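Local coordinates for PixA inclusion body protein (Burkholderia cenocepacia, PDB 4LZK) that is of unknown function but belongs to the PixA family of bacterial inclusion body proteins, at residues Leu74-Gly86 with Val142-Gly154. Numbering follows the deposited sequence.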
# COMPACT_ATOMS: atom_id res chain seq x y z
N LEU C 74 1.44 3.82 -13.66
CA LEU C 74 2.68 3.28 -14.21
C LEU C 74 3.65 4.42 -14.49
O LEU C 74 3.26 5.47 -14.99
CB LEU C 74 2.40 2.58 -15.53
CG LEU C 74 3.51 1.87 -16.22
CD1 LEU C 74 4.11 0.69 -15.45
CD2 LEU C 74 3.06 1.43 -17.63
N LYS C 75 4.89 4.22 -14.13
CA LYS C 75 5.93 5.20 -14.48
C LYS C 75 7.02 4.49 -15.14
O LYS C 75 7.55 3.55 -14.58
CB LYS C 75 6.46 5.90 -13.25
CG LYS C 75 5.46 6.83 -12.65
CD LYS C 75 5.77 7.04 -11.22
CE LYS C 75 5.27 8.36 -10.70
NZ LYS C 75 6.35 9.38 -10.91
N LEU C 76 7.40 4.90 -16.33
CA LEU C 76 8.44 4.18 -17.02
C LEU C 76 9.36 5.13 -17.86
O LEU C 76 9.26 6.33 -17.74
CB LEU C 76 7.83 3.05 -17.84
CG LEU C 76 7.20 3.33 -19.23
CD1 LEU C 76 6.24 2.20 -19.67
CD2 LEU C 76 6.51 4.62 -19.39
N ASN C 77 10.27 4.57 -18.62
CA ASN C 77 11.22 5.35 -19.43
C ASN C 77 10.73 5.54 -20.86
O ASN C 77 10.25 4.58 -21.47
CB ASN C 77 12.62 4.70 -19.43
CG ASN C 77 13.05 4.22 -18.06
OD1 ASN C 77 13.67 5.00 -17.30
ND2 ASN C 77 12.71 2.92 -17.71
N VAL C 78 10.83 6.77 -21.41
CA VAL C 78 10.69 6.89 -22.85
C VAL C 78 11.55 5.82 -23.55
O VAL C 78 12.74 5.66 -23.24
CB VAL C 78 11.11 8.30 -23.31
CG1 VAL C 78 11.18 8.38 -24.83
CG2 VAL C 78 10.21 9.30 -22.72
N GLY C 79 11.02 5.14 -24.52
CA GLY C 79 11.69 4.01 -25.11
C GLY C 79 11.13 2.64 -24.74
O GLY C 79 11.23 1.72 -25.52
N ASP C 80 10.58 2.50 -23.53
CA ASP C 80 10.09 1.23 -23.03
C ASP C 80 8.88 0.82 -23.84
O ASP C 80 7.98 1.64 -24.12
CB ASP C 80 9.73 1.32 -21.54
CG ASP C 80 11.01 1.50 -20.62
OD1 ASP C 80 12.17 1.44 -21.20
OD2 ASP C 80 10.85 1.76 -19.38
N LYS C 81 8.87 -0.46 -24.21
CA LYS C 81 7.74 -1.09 -24.83
C LYS C 81 6.75 -1.61 -23.78
O LYS C 81 7.15 -1.98 -22.68
CB LYS C 81 8.24 -2.28 -25.66
CG LYS C 81 9.40 -1.85 -26.56
CD LYS C 81 9.67 -2.77 -27.76
CE LYS C 81 10.80 -3.79 -27.52
NZ LYS C 81 10.69 -4.94 -28.48
N VAL C 82 5.46 -1.64 -24.11
CA VAL C 82 4.47 -2.19 -23.15
C VAL C 82 3.58 -3.17 -23.91
O VAL C 82 3.51 -3.08 -25.15
CB VAL C 82 3.63 -1.16 -22.44
CG1 VAL C 82 4.48 -0.27 -21.55
CG2 VAL C 82 2.82 -0.33 -23.44
N SER C 83 3.07 -4.17 -23.22
CA SER C 83 2.22 -5.15 -23.86
C SER C 83 1.14 -5.44 -22.84
O SER C 83 1.46 -5.88 -21.72
CB SER C 83 2.98 -6.41 -24.23
OG SER C 83 2.05 -7.39 -24.80
N LEU C 84 -0.11 -5.17 -23.22
CA LEU C 84 -1.25 -5.17 -22.32
C LEU C 84 -2.18 -6.33 -22.70
O LEU C 84 -2.52 -6.49 -23.89
CB LEU C 84 -2.03 -3.86 -22.36
CG LEU C 84 -3.35 -3.82 -21.63
CD1 LEU C 84 -3.09 -3.86 -20.09
CD2 LEU C 84 -4.17 -2.60 -21.98
N MSE C 85 -2.57 -7.09 -21.70
CA MSE C 85 -3.57 -8.16 -21.82
C MSE C 85 -4.56 -8.06 -20.73
O MSE C 85 -4.29 -7.44 -19.70
CB MSE C 85 -2.90 -9.55 -21.80
CG MSE C 85 -1.80 -9.66 -22.79
SE MSE C 85 -0.97 -11.46 -22.91
CE MSE C 85 -2.53 -12.39 -23.61
N GLY C 86 -5.75 -8.69 -20.92
CA GLY C 86 -6.80 -8.60 -19.92
C GLY C 86 -7.40 -9.98 -19.67
O GLY C 86 -7.51 -10.80 -20.58
N VAL C 142 -6.23 -18.99 -28.51
CA VAL C 142 -5.62 -17.85 -29.15
C VAL C 142 -5.73 -16.68 -28.19
O VAL C 142 -6.76 -16.51 -27.52
CB VAL C 142 -6.29 -17.57 -30.49
CG1 VAL C 142 -5.59 -16.44 -31.20
CG2 VAL C 142 -6.18 -18.83 -31.36
N PHE C 143 -4.69 -15.88 -28.10
CA PHE C 143 -4.69 -14.71 -27.22
C PHE C 143 -4.48 -13.48 -28.07
O PHE C 143 -3.94 -13.55 -29.21
CB PHE C 143 -3.50 -14.77 -26.24
CG PHE C 143 -3.53 -15.89 -25.28
CD1 PHE C 143 -4.18 -15.74 -24.06
CD2 PHE C 143 -2.96 -17.10 -25.58
CE1 PHE C 143 -4.26 -16.81 -23.16
CE2 PHE C 143 -2.99 -18.17 -24.65
CZ PHE C 143 -3.64 -18.01 -23.43
N GLN C 144 -4.81 -12.32 -27.51
CA GLN C 144 -4.49 -11.08 -28.11
C GLN C 144 -3.81 -10.20 -27.11
O GLN C 144 -4.24 -10.16 -25.98
CB GLN C 144 -5.77 -10.40 -28.48
CG GLN C 144 -5.70 -9.47 -29.58
CD GLN C 144 -6.95 -9.57 -30.39
OE1 GLN C 144 -7.96 -10.03 -29.89
NE2 GLN C 144 -6.89 -9.16 -31.64
N ALA C 145 -2.78 -9.49 -27.50
CA ALA C 145 -2.13 -8.50 -26.62
C ALA C 145 -2.14 -7.17 -27.36
O ALA C 145 -2.29 -7.16 -28.59
CB ALA C 145 -0.71 -8.95 -26.32
N PHE C 146 -2.01 -6.06 -26.67
CA PHE C 146 -2.09 -4.73 -27.25
C PHE C 146 -0.74 -4.08 -26.98
O PHE C 146 -0.37 -3.91 -25.81
CB PHE C 146 -3.27 -4.01 -26.66
CG PHE C 146 -4.60 -4.55 -27.18
CD1 PHE C 146 -5.15 -5.71 -26.60
CD2 PHE C 146 -5.26 -3.96 -28.20
CE1 PHE C 146 -6.34 -6.25 -27.09
CE2 PHE C 146 -6.49 -4.48 -28.67
CZ PHE C 146 -6.99 -5.66 -28.11
N GLU C 147 0.07 -3.87 -28.00
CA GLU C 147 1.46 -3.44 -27.77
C GLU C 147 1.62 -1.93 -28.09
O GLU C 147 1.01 -1.41 -29.04
CB GLU C 147 2.41 -4.22 -28.64
CG GLU C 147 2.41 -5.73 -28.35
CD GLU C 147 3.40 -6.54 -29.26
OE1 GLU C 147 3.89 -6.04 -30.29
OE2 GLU C 147 3.67 -7.72 -28.95
N SER C 148 2.46 -1.26 -27.36
CA SER C 148 2.85 0.09 -27.70
C SER C 148 4.25 0.36 -27.22
O SER C 148 4.96 -0.52 -26.79
CB SER C 148 1.83 1.05 -27.11
OG SER C 148 2.11 2.40 -27.46
N VAL C 149 4.68 1.64 -27.29
CA VAL C 149 5.98 2.04 -26.80
C VAL C 149 5.77 3.46 -26.24
O VAL C 149 4.92 4.21 -26.74
CB VAL C 149 7.06 2.01 -27.94
CG1 VAL C 149 6.81 3.10 -29.01
CG2 VAL C 149 8.47 2.15 -27.37
N ALA C 150 6.48 3.79 -25.18
CA ALA C 150 6.48 5.16 -24.68
C ALA C 150 7.34 6.00 -25.62
O ALA C 150 8.50 5.65 -25.82
CB ALA C 150 7.04 5.22 -23.26
N LYS C 151 6.83 7.10 -26.12
CA LYS C 151 7.62 7.89 -27.07
C LYS C 151 7.68 9.35 -26.75
O LYS C 151 8.43 10.07 -27.43
CB LYS C 151 7.15 7.73 -28.53
CG LYS C 151 5.68 7.77 -28.74
CD LYS C 151 5.15 9.15 -28.78
CE LYS C 151 3.74 9.18 -29.41
NZ LYS C 151 3.33 10.63 -29.33
N SER C 152 6.88 9.83 -25.80
CA SER C 152 7.07 11.23 -25.37
C SER C 152 7.02 11.31 -23.85
O SER C 152 6.30 10.54 -23.21
CB SER C 152 6.06 12.14 -26.01
OG SER C 152 5.96 11.95 -27.44
N ALA C 153 7.79 12.24 -23.26
CA ALA C 153 7.78 12.42 -21.82
C ALA C 153 6.50 13.09 -21.40
O ALA C 153 5.94 13.88 -22.18
CB ALA C 153 9.01 13.20 -21.34
N GLY C 154 6.01 12.78 -20.19
CA GLY C 154 4.84 13.39 -19.67
C GLY C 154 3.86 12.37 -19.07
O GLY C 154 4.24 11.21 -18.83
O HOH W 1 -5.55 -10.06 -23.65
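The selenomethionine M85 reaches across to strand 142-149, and its CG and its methyl CE meet different residues there. Its CB leaves the backbone with CG turned beside the backbone N (chi1 -52°), which lays CG alongside A145, 3.8 Å from that residue's CB. The chain then runs straight on through SE and bends at the last torsion (chi3 66°), turning the methyl CE toward the partner strand. There CE rests 3.7 Å from F143 CB, approaching the ring obliquely, and equally near Q144 O. The Q144 carbonyl takes a hydrogen bond from a water, which in turn accepts from G86 N and extends the backbone pairing where direct bonds have stopped. The same A145 methyl, CB, also packs 3.5 Å from S83 OG.

Further along, two antiparallel hydrogen-bonded pairs, V82 with S148 and L84 with F146, join the strands; L84 O accepts from F146 N in the carbonyl plane and also lies at the edge of the F146 ring. Beyond them the type II turn N77-D80 prolongs the pairing: A150 N bonds nearly end-on to D80 O at 2.8 Å, while G79 N reaches A150 O. The turn is braced from within, since D80 OD2 takes both N77 N and N77 ND2, the latter on its syn lone pair. A150 CB is buried against L76 CD2, 4.0 Å away.

Strand 142-149 lies between 81-88 and 115-120 in one sheet, with strand 19-26 flanking 81-88, while the turn leads from strand 72-76, which pairs with 172-186 in the other sheet, into 81-88.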